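Local coordinates for protein CsuE (Acinetobacter baumannii, PDB 6FJY) that serves as the tip adhesion subunit of archaic chaperone-usher Csu pili and probably mediates the surface attachment that underlies biofilm formation, at residues S10-P15 against F106-P111; I17-N22 against I175-D180. One frame throughout, in Å; residues are numbered along the deposited sequence.

Contact 1 of 2, residues S10-P15 against F106-P111; sequences SSISVP and FYIRLP
Ile12 and Ile108 meet through their branch ends, with Ile12 CD1 lying 4.2 Å from Ile108 CG2, and two residues further along Val14 CG1 stands equally far, 4.2 Å, from Leu110 CD1. The four aliphatic side chains form the dense part of the contact; no hydrogen bond links the two segments, so dispersion and exclusion of water carry it alone. Ile12 sends CG1 into the position between its backbone N and its carbonyl carbon (chi1 73°), and the extended second torsion carries CD1 on to the facing strand. On the other side, Ile108 presents its short CG2 branch to Ile12, while the longer CG1-CD1 arm also reaches in between the layers, beside the backbone N (chi1 -61°). This is the cross-sheet packing of an Ig-like beta sandwich. Strand 9-15 bonds through its backbone to Ser172, Ser174 and Thr176 of one layer, whereas strand 103-110 belongs to the layer that also holds strands 24-31 and 67-73. Alternate residues face inward, and the two chains run in the same sense, with CA atoms 8.8 Å apart at Ile12 and Ile108 and 9.8 Å at Val14 and Leu110. Ile175 fills in beside both Ile12 and Leu110, and Ala70 lies against Ile108 and Leu110. The packing slackens toward the start of strand 9-15: Ser10 is directed at the opposing strand, yet its CB is still 6.4 Å from Ile108 CD1. Ser11, the next residue, directs its CB away from that strand, on the solvent-exposed side, and the CB of Arg109 likewise points away from strand 9-15, its side chain resting along Ile71, Leu73 and Asn25.

Contact 2 of 2, residues I17-N22 against I175-D180; sequences IYLMEN and ITVLPD
The carboxylate of Asp180 receives the backbone N-H of Ile17 at its OD2 edge, on the anti side and 17° out of plane, while the ring of the adjoining Tyr18 carries Asn22 ND2 over one face, 3.2 Å above the plane and displaced toward the rim. The contact thus joins the single-turn helix 16-21, which follows directly on strand 9-15 of the Ig-like beta sandwich, to Val177 and Asp180. The bond from Ile17 N to Asp180 OD2 is 3.2 Å long and bent, with an angle of 136° at the hydrogen. Asp180 holds CG anti to its own backbone N (chi1 -164°), which swings the carboxylate out to the beginning of the helix; there the amino end of the helix would be expected to stabilise its negative charge. OD2 has a stronger partner in Arg182, whose NH1 makes a salt bridge to it, and Ser211 OG binds the backbone N of Asp180. The Ile17 side chain lies across the acid, with CG1 3.8 Å from Asp180 CB, so the carbon part of the aspartate is packed as well as its polar end. Two residues further along the helix, Leu19 puts CD2 4.3 Å from Val177 CG2, and the pair is joined by Leu68, which touches both, in the hydrophobic interior. Tyr18, by contrast, leads its ring away from segment 175-180 and packs on Leu4 of the CsuC chain; Leu178 and Pro179 lie against Trp6 and Tyr9 of CsuC. Asp180 OD2 is also close to carbon, standing 3.2 Å from Ile17 CB.

Overall arrangement
The two contacts have their centres about 10 Å apart near the middle of the elongated chain. Strand 9-15 runs straight into helix 16-21, so the first segment of contact 1 is followed at once by that of contact 2; their partners, 106-111 and 175-180, come later in the same order. They meet directly where strand 9-15 pairs in parallel with strand 167-184, through probable backbone bonds from Thr176 N to Ile12 O and from Leu178 N to Val14 O. Contact 1 spans the layers of the sandwich, and contact 2 closes one end of it. Pro15, between them, packs on Trp6 of the CsuC chain, so this end also meets the chaperone in the pre-assembly complex.

Contact 1 of 2, residues S10-P15 against F106-P111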
loop_
_atom_site.group_PDB
_atom_site.type_symbol
_atom_site.label_atom_id
_atom_site.label_comp_id
_atom_site.label_asym_id
_atom_site.label_seq_id
_atom_site.Cartn_x
_atom_site.Cartn_y
_atom_site.Cartn_z
ATOM N N SER D 10 -13.279 -6.802 10.386
ATOM C CA SER D 10 -12.980 -5.425 10.024
ATOM C C SER D 10 -11.467 -5.287 9.932
ATOM O O SER D 10 -10.760 -5.518 10.919
ATOM C CB SER D 10 -13.551 -4.448 11.051
ATOM O OG SER D 10 -14.871 -4.808 11.435
ATOM N N SER D 11 -10.970 -4.933 8.752
ATOM C CA SER D 11 -9.550 -4.708 8.556
ATOM C C SER D 11 -9.288 -3.237 8.264
ATOM O O SER D 11 -10.165 -2.506 7.793
ATOM C CB SER D 11 -8.991 -5.558 7.419
ATOM O OG SER D 11 -9.538 -5.161 6.177
ATOM N N ILE D 12 -8.070 -2.809 8.577
ATOM C CA ILE D 12 -7.578 -1.485 8.235
ATOM C C ILE D 12 -6.141 -1.649 7.761
ATOM O O ILE D 12 -5.443 -2.587 8.161
ATOM C CB ILE D 12 -7.670 -0.496 9.425
ATOM C CG1 ILE D 12 -6.613 -0.816 10.480
ATOM C CG2 ILE D 12 -9.061 -0.530 10.066
ATOM C CD1 ILE D 12 -6.467 0.250 11.541
ATOM N N SER D 13 -5.695 -0.726 6.902
ATOM C CA SER D 13 -4.363 -0.802 6.316
ATOM C C SER D 13 -3.651 0.536 6.452
ATOM O O SER D 13 -4.252 1.590 6.232
ATOM C CB SER D 13 -4.428 -1.223 4.844
ATOM O OG SER D 13 -4.871 -2.561 4.736
ATOM N N VAL D 14 -2.372 0.484 6.822
ATOM C CA VAL D 14 -1.566 1.684 7.031
ATOM C C VAL D 14 -0.140 1.422 6.557
ATOM O O VAL D 14 0.401 0.330 6.785
ATOM C CB VAL D 14 -1.608 2.139 8.503
ATOM C CG1 VAL D 14 -1.314 0.990 9.446
ATOM C CG2 VAL D 14 -0.630 3.301 8.751
ATOM N N PRO D 15 0.486 2.375 5.861
ATOM C CA PRO D 15 1.893 2.212 5.487
ATOM C C PRO D 15 2.791 2.287 6.707
ATOM O O PRO D 15 2.487 2.965 7.690
ATOM C CB PRO D 15 2.148 3.385 4.534
ATOM C CG PRO D 15 1.095 4.373 4.868
ATOM C CD PRO D 15 -0.108 3.561 5.231
ATOM N N PHE D 106 -17.170 2.155 15.793
ATOM C CA PHE D 106 -16.077 2.269 16.741
ATOM C C PHE D 106 -14.817 2.643 15.967
ATOM O O PHE D 106 -14.786 2.611 14.733
ATOM C CB PHE D 106 -15.865 0.961 17.516
ATOM C CG PHE D 106 -16.823 0.745 18.663
ATOM C CD1 PHE D 106 -17.950 1.533 18.821
ATOM C CD2 PHE D 106 -16.578 -0.252 19.595
ATOM C CE1 PHE D 106 -18.820 1.321 19.883
ATOM C CE2 PHE D 106 -17.440 -0.465 20.656
ATOM C CZ PHE D 106 -18.564 0.321 20.800
ATOM N N TYR D 107 -13.761 2.968 16.705
ATOM C CA TYR D 107 -12.552 3.500 16.102
ATOM C C TYR D 107 -11.342 2.781 16.673
ATOM O O TYR D 107 -11.275 2.512 17.877
ATOM C CB TYR D 107 -12.434 5.027 16.326
ATOM C CG TYR D 107 -13.602 5.808 15.747
ATOM C CD1 TYR D 107 -13.583 6.263 14.432
ATOM C CD2 TYR D 107 -14.739 6.070 16.511
ATOM C CE1 TYR D 107 -14.660 6.968 13.905
ATOM C CE2 TYR D 107 -15.820 6.772 15.988
ATOM C CZ TYR D 107 -15.774 7.218 14.691
ATOM O OH TYR D 107 -16.845 7.910 14.174
ATOM N N ILE D 108 -10.393 2.470 15.797
ATOM C CA ILE D 108 -9.087 1.970 16.193
ATOM C C ILE D 108 -8.096 3.128 16.184
ATOM O O ILE D 108 -7.999 3.882 15.206
ATOM C CB ILE D 108 -8.613 0.838 15.269
ATOM C CG1 ILE D 108 -9.581 -0.342 15.328
ATOM C CG2 ILE D 108 -7.227 0.388 15.667
ATOM C CD1 ILE D 108 -9.106 -1.553 14.552
ATOM N N ARG D 109 -7.358 3.260 17.272
ATOM C CA ARG D 109 -6.284 4.233 17.412
ATOM C C ARG D 109 -4.972 3.470 17.552
ATOM O O ARG D 109 -4.775 2.739 18.528
ATOM C CB ARG D 109 -6.520 5.138 18.626
ATOM C CG ARG D 109 -5.506 6.267 18.768
ATOM C CD ARG D 109 -5.819 7.177 19.949
ATOM N NE ARG D 109 -7.045 7.950 19.754
ATOM C CZ ARG D 109 -7.635 8.664 20.711
ATOM N NH1 ARG D 109 -7.114 8.711 21.933
ATOM N NH2 ARG D 109 -8.744 9.337 20.445
ATOM N N LEU D 110 -4.082 3.635 16.577
ATOM C CA LEU D 110 -2.718 3.151 16.698
ATOM C C LEU D 110 -1.834 4.279 17.216
ATOM O O LEU D 110 -1.646 5.277 16.502
ATOM C CB LEU D 110 -2.213 2.651 15.361
ATOM C CG LEU D 110 -2.953 1.413 14.867
ATOM C CD1 LEU D 110 -2.447 0.969 13.511
ATOM C CD2 LEU D 110 -2.799 0.306 15.871
ATOM N N PRO D 111 -1.305 4.186 18.434
ATOM C CA PRO D 111 -0.384 5.219 18.920
ATOM C C PRO D 111 0.846 5.355 18.036
ATOM O O PRO D 111 1.409 4.365 17.566
ATOM C CB PRO D 111 -0.006 4.720 20.318
ATOM C CG PRO D 111 -1.176 3.896 20.741
ATOM C CD PRO D 111 -1.708 3.257 19.500
#

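Contact 2 of 2, residues I17-N22 against I175-D180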
loop_
_atom_site.group_PDB
_atom_site.type_symbol
_atom_site.label_atom_id
_atom_site.label_comp_id
_atom_site.label_asym_id
_atom_site.label_seq_id
_atom_site.Cartn_x
_atom_site.Cartn_y
_atom_site.Cartn_z
ATOM N N ILE D 17 5.912 3.422 7.465
ATOM C CA ILE D 17 6.630 4.612 7.909
ATOM C C ILE D 17 5.664 5.635 8.493
ATOM O O ILE D 17 5.951 6.268 9.515
ATOM C CB ILE D 17 7.445 5.201 6.747
ATOM C CG1 ILE D 17 8.382 4.139 6.170
ATOM C CG2 ILE D 17 8.213 6.466 7.199
ATOM C CD1 ILE D 17 9.389 3.605 7.161
ATOM N N TYR D 18 4.514 5.824 7.840
ATOM C CA TYR D 18 3.493 6.717 8.368
ATOM C C TYR D 18 3.065 6.274 9.759
ATOM O O TYR D 18 2.921 7.099 10.669
ATOM C CB TYR D 18 2.305 6.755 7.403
ATOM C CG TYR D 18 1.156 7.658 7.801
ATOM C CD1 TYR D 18 0.252 7.273 8.785
ATOM C CD2 TYR D 18 0.948 8.878 7.159
ATOM C CE1 TYR D 18 -0.807 8.080 9.145
ATOM C CE2 TYR D 18 -0.117 9.698 7.513
ATOM C CZ TYR D 18 -0.992 9.290 8.510
ATOM O OH TYR D 18 -2.055 10.084 8.878
ATOM N N LEU D 19 2.881 4.966 9.942
ATOM C CA LEU D 19 2.531 4.416 11.245
ATOM C C LEU D 19 3.537 4.807 12.321
ATOM O O LEU D 19 3.160 5.014 13.477
ATOM C CB LEU D 19 2.435 2.896 11.137
ATOM C CG LEU D 19 2.173 2.101 12.407
ATOM C CD1 LEU D 19 0.901 2.621 13.073
ATOM C CD2 LEU D 19 2.035 0.631 12.071
ATOM N N MET D 20 4.816 4.896 11.968
ATOM C CA MET D 20 5.846 5.178 12.964
ATOM C C MET D 20 5.888 6.657 13.324
ATOM O O MET D 20 5.996 7.009 14.503
ATOM C CB MET D 20 7.210 4.721 12.445
ATOM C CG MET D 20 8.259 4.514 13.522
ATOM S SD MET D 20 9.789 5.379 13.162
ATOM C CE MET D 20 9.215 7.069 13.262
ATOM N N GLU D 21 5.804 7.530 12.321
ATOM C CA GLU D 21 5.917 8.968 12.532
ATOM C C GLU D 21 4.593 9.583 12.960
ATOM O O GLU D 21 4.551 10.401 13.886
ATOM C CB GLU D 21 6.412 9.643 11.254
ATOM C CG GLU D 21 7.719 9.092 10.736
ATOM C CD GLU D 21 8.104 9.695 9.416
ATOM O OE1 GLU D 21 7.286 10.452 8.850
ATOM O OE2 GLU D 21 9.221 9.409 8.943
ATOM N N ASN D 22 3.505 9.222 12.281
ATOM C CA ASN D 22 2.214 9.830 12.540
ATOM C C ASN D 22 1.265 8.914 13.281
ATOM O O ASN D 22 0.182 9.361 13.673
ATOM C CB ASN D 22 1.558 10.267 11.230
ATOM C CG ASN D 22 2.401 11.252 10.460
ATOM O OD1 ASN D 22 2.915 12.217 11.027
ATOM N ND2 ASN D 22 2.558 11.008 9.163
ATOM N N ILE D 175 -5.256 -5.576 11.314
ATOM C CA ILE D 175 -4.493 -4.418 10.867
ATOM C C ILE D 175 -3.404 -4.912 9.926
ATOM O O ILE D 175 -2.601 -5.777 10.297
ATOM C CB ILE D 175 -3.868 -3.647 12.044
ATOM C CG1 ILE D 175 -4.947 -3.101 12.970
ATOM C CG2 ILE D 175 -2.943 -2.524 11.540
ATOM C CD1 ILE D 175 -4.388 -2.522 14.264
ATOM N N THR D 176 -3.376 -4.368 8.713
ATOM C CA THR D 176 -2.394 -4.749 7.706
ATOM C C THR D 176 -1.392 -3.605 7.548
ATOM O O THR D 176 -1.738 -2.527 7.056
ATOM C CB THR D 176 -3.066 -5.079 6.375
ATOM O OG1 THR D 176 -3.956 -6.190 6.546
ATOM C CG2 THR D 176 -2.022 -5.434 5.337
ATOM N N VAL D 177 -0.159 -3.856 7.962
ATOM C CA VAL D 177 0.943 -2.922 7.817
ATOM C C VAL D 177 1.564 -3.142 6.448
ATOM O O VAL D 177 1.953 -4.266 6.109
ATOM C CB VAL D 177 1.975 -3.133 8.934
ATOM C CG1 VAL D 177 3.033 -2.066 8.898
ATOM C CG2 VAL D 177 1.273 -3.173 10.297
ATOM N N LEU D 178 1.660 -2.052 5.645
ATOM C CA LEU D 178 2.083 -2.124 4.259
ATOM C C LEU D 178 3.540 -1.723 4.110
ATOM O O LEU D 178 4.034 -0.872 4.851
ATOM C CB LEU D 178 1.226 -1.213 3.382
ATOM C CG LEU D 178 -0.245 -1.617 3.287
ATOM C CD1 LEU D 178 -1.025 -0.597 2.491
ATOM C CD2 LEU D 178 -0.355 -2.976 2.656
ATOM N N PRO D 179 4.244 -2.337 3.163
ATOM C CA PRO D 179 5.586 -1.861 2.823
ATOM C C PRO D 179 5.538 -0.417 2.351
ATOM O O PRO D 179 4.560 0.034 1.748
ATOM C CB PRO D 179 6.027 -2.805 1.699
ATOM C CG PRO D 179 5.188 -4.015 1.874
ATOM C CD PRO D 179 3.867 -3.529 2.390
ATOM N N ASP D 180 6.619 0.307 2.626
ATOM C CA ASP D 180 6.626 1.753 2.471
ATOM C C ASP D 180 8.042 2.231 2.180
ATOM O O ASP D 180 9.008 1.679 2.711
ATOM C CB ASP D 180 6.079 2.421 3.739
ATOM C CG ASP D 180 5.692 3.860 3.518
ATOM O OD1 ASP D 180 5.820 4.335 2.369
ATOM O OD2 ASP D 180 5.256 4.511 4.488
#